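Local coordinates for protein PA1221 (Pseudomonas aeruginosa, PDB 4DG9) that is a multidomain protein that joins an adenylate-binding enzyme module of the ANL family to a carrier module bearing a phosphopantetheine attachment site, at residues F317-V322 with T342-L347; I333-A338 with L412-R417. All coordinates share one frame; numbering follows the deposited sequence.

Contact 1 of 2, residues F317-V322 with T342-L347; sequences FTCCHV and TAVLLL
Phe317 meets Thr342 through its backbone alone, its carbonyl O standing 4.5 Å from Thr342 OG1, while the phenyl ring leads away from strand 342-347. One face of the ring carries the sulfur of Cys320, with SG 3.3 Å above the ring plane and displaced toward the rim. The same side chain comes within about 4 Å of the bound DG9, nearest atom to nearest atom.

The touching itself is done by the methyls and the sulfur of Thr318, Cys319, Thr342 and Val344. In Thr318, chi1 of -63° sets CG2 anti to the backbone N and turns the methyl to strand 342-347; OG1, beside the N, is hydrogen-bonded to Asn314. Thr318 CG2 packs against Val344 CG1 and lies 4.1 Å from Thr342 CG2, the two threonine side chains crossing at about a right angle. The same Thr342 methyl sits 3.8 Å from Thr318 O.

Thr318 and Cys319 form a classic beta bulge: both face Tyr309 on the neighbouring strand 304-309, and both are backbone-bonded to it. At this bulge two successive residues reach the same valine branch, and Cys319 SG adds an apolar contact of 3.9 Å to Val344 CG1. Both segments fall within the AMP-binding enzyme family region but belong to different sheets, strand 319-322 to the mixed sheet and strand 342-347 to the antiparallel one, and no hydrogen bond passes directly between them. Thr342 OG1 is bonded instead to Arg191. Beyond Val344, strand 342-347 diverges from residues 317-322: Leu345 and Leu347 pack on strand 361-367, and Leu346 touches Tyr406.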
# COMPACT_ATOMS: atom_id res chain seq x y z
N PHE A 317 -9.17 6.71 -2.89
CA PHE A 317 -9.06 7.69 -3.98
C PHE A 317 -9.59 9.10 -3.70
O PHE A 317 -10.57 9.28 -2.98
CB PHE A 317 -9.72 7.14 -5.24
CG PHE A 317 -9.03 5.93 -5.79
CD1 PHE A 317 -7.66 5.78 -5.62
CD2 PHE A 317 -9.73 4.95 -6.45
CE1 PHE A 317 -7.02 4.68 -6.11
CE2 PHE A 317 -9.08 3.84 -6.94
CZ PHE A 317 -7.72 3.71 -6.77
N THR A 318 -8.92 10.08 -4.28
CA THR A 318 -9.40 11.47 -4.33
C THR A 318 -9.71 11.81 -5.78
O THR A 318 -10.83 12.19 -6.13
CB THR A 318 -8.37 12.46 -3.74
OG1 THR A 318 -8.15 12.17 -2.35
CG2 THR A 318 -8.87 13.90 -3.88
N CYS A 319 -8.68 11.69 -6.62
CA CYS A 319 -8.85 11.81 -8.06
C CYS A 319 -8.42 10.54 -8.78
O CYS A 319 -7.51 9.83 -8.34
CB CYS A 319 -8.04 12.99 -8.58
SG CYS A 319 -8.36 14.51 -7.66
N CYS A 320 -9.07 10.28 -9.91
CA CYS A 320 -8.67 9.19 -10.79
C CYS A 320 -8.73 9.66 -12.23
O CYS A 320 -9.55 10.53 -12.56
CB CYS A 320 -9.62 7.99 -10.64
SG CYS A 320 -9.49 7.09 -9.10
N HIS A 321 -7.88 9.09 -13.07
CA HIS A 321 -7.85 9.44 -14.48
C HIS A 321 -7.73 8.19 -15.34
O HIS A 321 -6.81 7.40 -15.16
CB HIS A 321 -6.66 10.36 -14.76
CG HIS A 321 -6.45 10.67 -16.22
ND1 HIS A 321 -7.36 11.38 -16.97
CD2 HIS A 321 -5.42 10.37 -17.05
CE1 HIS A 321 -6.91 11.50 -18.20
NE2 HIS A 321 -5.73 10.90 -18.28
N VAL A 322 -8.67 8.02 -16.26
CA VAL A 322 -8.57 6.94 -17.22
C VAL A 322 -7.58 7.36 -18.28
O VAL A 322 -7.70 8.44 -18.86
CB VAL A 322 -9.94 6.63 -17.87
CG1 VAL A 322 -9.80 5.56 -18.95
CG2 VAL A 322 -10.90 6.17 -16.81
N THR A 342 -16.67 12.89 -3.76
CA THR A 342 -15.54 13.70 -3.35
C THR A 342 -15.52 14.97 -4.20
O THR A 342 -16.10 15.02 -5.29
CB THR A 342 -14.21 12.93 -3.52
OG1 THR A 342 -14.09 11.96 -2.47
CG2 THR A 342 -13.00 13.86 -3.49
N ALA A 343 -14.88 16.01 -3.69
CA ALA A 343 -14.68 17.20 -4.49
C ALA A 343 -13.29 17.69 -4.15
O ALA A 343 -12.82 17.48 -3.03
CB ALA A 343 -15.73 18.26 -4.17
N VAL A 344 -12.62 18.33 -5.11
CA VAL A 344 -11.35 18.97 -4.80
C VAL A 344 -11.34 20.42 -5.23
O VAL A 344 -12.08 20.82 -6.12
CB VAL A 344 -10.14 18.25 -5.43
CG1 VAL A 344 -10.05 16.81 -4.93
CG2 VAL A 344 -10.22 18.29 -6.94
N LEU A 345 -10.49 21.20 -4.57
CA LEU A 345 -10.15 22.53 -5.04
C LEU A 345 -8.64 22.65 -5.11
O LEU A 345 -7.91 21.98 -4.35
CB LEU A 345 -10.67 23.59 -4.08
CG LEU A 345 -12.17 23.67 -3.86
CD1 LEU A 345 -12.47 24.58 -2.69
CD2 LEU A 345 -12.88 24.15 -5.13
N LEU A 346 -8.16 23.49 -6.01
CA LEU A 346 -6.76 23.87 -6.00
C LEU A 346 -6.63 25.27 -5.39
O LEU A 346 -7.21 26.22 -5.89
CB LEU A 346 -6.19 23.85 -7.41
CG LEU A 346 -4.67 23.86 -7.46
CD1 LEU A 346 -4.15 22.86 -6.45
CD2 LEU A 346 -4.15 23.53 -8.85
N LEU A 347 -5.87 25.39 -4.30
CA LEU A 347 -5.73 26.66 -3.59
C LEU A 347 -4.36 27.34 -3.72
O LEU A 347 -3.32 26.68 -3.62
CB LEU A 347 -6.01 26.49 -2.10
CG LEU A 347 -7.42 26.11 -1.65
CD1 LEU A 347 -7.48 26.17 -0.12
CD2 LEU A 347 -8.44 27.05 -2.27

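Contact 2 of 2, residues I333-A338 with L412-R417; sequences IPIGKA and LRFIGR. With DG9 (5'-({[(2R,3R)-3-amino-2-{[2-({N-[(2R)-2-hydroxy-3,3-dimethyl-4-{[oxido(oxo)phosphonio]oxy}butanoyl]-beta-alanyl}amino)ethyl]sulfanyl}-4-methylpentyl]sulfonyl}amino)-5'-deoxyadenosine), chain B.
Leu412 meets Ile335 and Gly336 through both polar atoms of its backbone. Leu412 N donates to Gly336 O over 2.9 Å. Leu412 O accepts Ile335 N, also at 2.9 Å, and takes a weak, longer bond of 3.4 Å from Gly336 N. Two residues thus face one across an antiparallel hydrogen-bonded pair, a classic beta bulge, which joins residues 335-336 to strand 412-417. The next free-standing donor along that strand, Phe414 N, is satisfied by a water at 2.9 Å from the water O.

Arg413 folds back at chi2 and chi3 alongside Pro334, whose CG lies 3.9 Å above one face of the guanidinium plane. All three guanidinium nitrogens have acidic partners: NE is bridged to Asp332, NH2 to Glu330 and NH1 to Asp407, which probably offsets the closeness of Arg411. Pro334 O is bonded to Asn307 ND2.

Phe414 turns CG anti to its backbone N (chi1 -174°), and the phenyl lies against DG9 with the ligand's N3 over the ring centre, 3.7 Å above the plane. Ile335 also lines this side of the pocket: its CD1 sits at the phenyl edge, and its CG2 is 4.0 Å from DG9 N1. Farther along, Arg417 is salt-bridged to Asp419 and to Asp402, itself hydrogen-bonded to DG9.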
# COMPACT_ATOMS: atom_id res chain seq x y z
N ILE A 333 1.37 11.47 -16.48
CA ILE A 333 -0.01 11.04 -16.65
C ILE A 333 -0.88 11.87 -15.71
O ILE A 333 -0.55 12.02 -14.53
CB ILE A 333 -0.21 9.54 -16.29
CG1 ILE A 333 0.75 8.65 -17.05
CG2 ILE A 333 -1.65 9.12 -16.55
CD1 ILE A 333 0.79 8.93 -18.54
N PRO A 334 -1.98 12.44 -16.23
CA PRO A 334 -2.82 13.27 -15.36
C PRO A 334 -3.33 12.44 -14.20
O PRO A 334 -3.49 11.23 -14.36
CB PRO A 334 -3.99 13.65 -16.28
CG PRO A 334 -3.45 13.53 -17.66
CD PRO A 334 -2.50 12.37 -17.61
N ILE A 335 -3.57 13.06 -13.05
CA ILE A 335 -4.30 12.37 -12.00
C ILE A 335 -5.80 12.63 -12.12
O ILE A 335 -6.61 12.12 -11.34
CB ILE A 335 -3.77 12.68 -10.59
CG1 ILE A 335 -3.97 14.15 -10.23
CG2 ILE A 335 -2.31 12.31 -10.48
CD1 ILE A 335 -3.59 14.45 -8.82
N GLY A 336 -6.18 13.39 -13.15
CA GLY A 336 -7.57 13.55 -13.52
C GLY A 336 -8.45 14.40 -12.62
O GLY A 336 -8.19 15.59 -12.39
N LYS A 337 -9.54 13.80 -12.16
CA LYS A 337 -10.62 14.51 -11.48
C LYS A 337 -11.17 13.77 -10.25
O LYS A 337 -10.91 12.58 -10.03
CB LYS A 337 -11.76 14.79 -12.46
CG LYS A 337 -11.32 15.58 -13.69
CD LYS A 337 -12.48 15.95 -14.58
CE LYS A 337 -12.00 16.87 -15.70
NZ LYS A 337 -12.67 16.61 -16.99
N ALA A 338 -11.96 14.51 -9.48
CA ALA A 338 -12.56 14.01 -8.26
C ALA A 338 -13.46 12.81 -8.56
O ALA A 338 -14.20 12.82 -9.53
CB ALA A 338 -13.36 15.12 -7.62
N LEU A 412 -6.27 17.46 -13.39
CA LEU A 412 -5.18 17.74 -12.47
C LEU A 412 -3.89 17.03 -12.85
O LEU A 412 -3.89 15.89 -13.32
CB LEU A 412 -5.58 17.38 -11.04
CG LEU A 412 -6.54 18.40 -10.43
CD1 LEU A 412 -7.29 17.81 -9.24
CD2 LEU A 412 -5.79 19.66 -10.06
N ARG A 413 -2.79 17.72 -12.61
CA ARG A 413 -1.47 17.26 -13.00
C ARG A 413 -0.59 17.37 -11.77
O ARG A 413 -0.38 18.45 -11.23
CB ARG A 413 -0.94 18.15 -14.12
CG ARG A 413 -1.96 18.37 -15.22
CD ARG A 413 -2.18 17.10 -16.00
NE ARG A 413 -0.97 16.77 -16.74
CZ ARG A 413 -0.84 16.92 -18.05
NH1 ARG A 413 -1.88 17.35 -18.77
NH2 ARG A 413 0.30 16.61 -18.64
N PHE A 414 -0.09 16.23 -11.31
CA PHE A 414 0.57 16.18 -10.02
C PHE A 414 1.94 16.81 -10.12
O PHE A 414 2.72 16.47 -11.02
CB PHE A 414 0.69 14.73 -9.53
CG PHE A 414 1.25 14.61 -8.15
CD1 PHE A 414 0.41 14.68 -7.05
CD2 PHE A 414 2.61 14.45 -7.96
CE1 PHE A 414 0.92 14.58 -5.77
CE2 PHE A 414 3.13 14.36 -6.67
CZ PHE A 414 2.29 14.42 -5.58
N ILE A 415 2.25 17.73 -9.21
CA ILE A 415 3.59 18.31 -9.15
C ILE A 415 4.44 17.65 -8.07
O ILE A 415 5.49 17.07 -8.36
CB ILE A 415 3.61 19.84 -8.98
CG1 ILE A 415 3.01 20.53 -10.21
CG2 ILE A 415 5.03 20.33 -8.78
CD1 ILE A 415 2.11 21.68 -9.88
N GLY A 416 4.01 17.75 -6.81
CA GLY A 416 4.81 17.16 -5.75
C GLY A 416 4.59 17.77 -4.39
O GLY A 416 3.54 18.35 -4.17
N ARG A 417 5.56 17.65 -3.47
CA ARG A 417 5.32 18.11 -2.09
C ARG A 417 6.33 19.11 -1.53
O ARG A 417 7.50 19.11 -1.91
CB ARG A 417 5.22 16.92 -1.12
CG ARG A 417 4.02 16.04 -1.35
CD ARG A 417 3.88 15.03 -0.24
NE ARG A 417 3.52 15.65 1.02
CZ ARG A 417 2.27 15.82 1.45
NH1 ARG A 417 1.23 15.44 0.71
NH2 ARG A 417 2.06 16.40 2.62
C DG9 B . -2.41 5.32 -0.59
N DG9 B . -0.22 8.03 -0.22
S DG9 B . -0.93 7.18 0.92
C1 DG9 B . -2.35 6.55 0.32
N1 DG9 B . 0.42 10.13 -8.57
O1 DG9 B . -0.86 12.42 -1.10
C2 DG9 B . 1.32 10.83 -7.85
N2 DG9 B . -4.77 5.68 -1.20
O2 DG9 B . 1.58 12.44 -2.34
C3 DG9 B . -0.92 9.20 -0.70
N3 DG9 B . 1.36 10.79 -6.52
O3 DG9 B . 8.87 -3.21 -0.77
C4 DG9 B . 0.49 10.00 -5.83
C5 DG9 B . -0.45 9.27 -6.54
C6 DG9 B . -0.47 9.34 -7.94
N6 DG9 B . -1.37 8.64 -8.68
N7 DG9 B . -1.19 8.60 -5.62
C8 DG9 B . -0.73 8.91 -4.39
N9 DG9 B . 0.30 9.76 -4.52
CA DG9 B . -3.37 5.72 -1.73
CB DG9 B . -3.30 4.95 -3.05
C1' DG9 B . 1.08 10.34 -3.40
S1P DG9 B . -0.86 4.64 -1.12
C2' DG9 B . 0.53 11.71 -3.00
P2A DG9 B . 8.80 -4.73 -0.72
C2P DG9 B . -1.21 2.92 -1.31
O2P DG9 B . -0.04 6.22 1.49
C3' DG9 B . -0.57 11.36 -2.02
C3P DG9 B . -0.86 2.07 -0.08
O3P DG9 B . -1.34 8.11 1.93
C4' DG9 B . 0.07 10.17 -1.31
O4' DG9 B . 0.91 9.51 -2.26
O4A DG9 B . 8.94 -5.43 0.62
N4P DG9 B . 0.47 1.51 -0.20
C5P DG9 B . 0.72 0.21 -0.30
O5P DG9 B . -0.15 -0.65 -0.35
O6A DG9 B . 7.41 -5.23 -1.38
C6P DG9 B . 2.17 -0.19 -0.34
C7P DG9 B . 2.47 -0.81 -1.69
N8P DG9 B . 3.76 -1.47 -1.72
C9P DG9 B . 3.91 -2.74 -1.33
O9P DG9 B . 2.97 -3.41 -0.94
CAP DG9 B . 5.29 -3.32 -1.38
OAP DG9 B . 6.24 -2.30 -1.67
CBP DG9 B . 5.42 -4.44 -2.41
CCP DG9 B . 6.90 -4.76 -2.62
CDP DG9 B . 4.71 -5.64 -1.83
CEP DG9 B . 4.77 -4.06 -3.74
CG1 DG9 B . -4.14 3.68 -3.06
CG2 DG9 B . -3.75 5.87 -4.18
O HOH W 1 -0.09 14.10 -13.32

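In the fold
Both contacts are buried, and their centres lie only 8 Å apart. Strands 319-322 and 337-338 neighbour each other in one mixed sheet, where Cys320 N and Lys337 O are 3.0 Å apart in a probable hydrogen bond; contact 2 is made by the residues leading into 337-338. Through residues 342-347 and 412-417 both contacts reach the antiparallel sheet, but with different chemistry. Contact 1 relies on methyl and sulfur packing over 157 Å², whereas contact 2 buries 319 Å² and adds backbone hydrogen bonds. DG9 touches both: contact 2 lines its nucleoside end, whereas in contact 1 it meets Phe317.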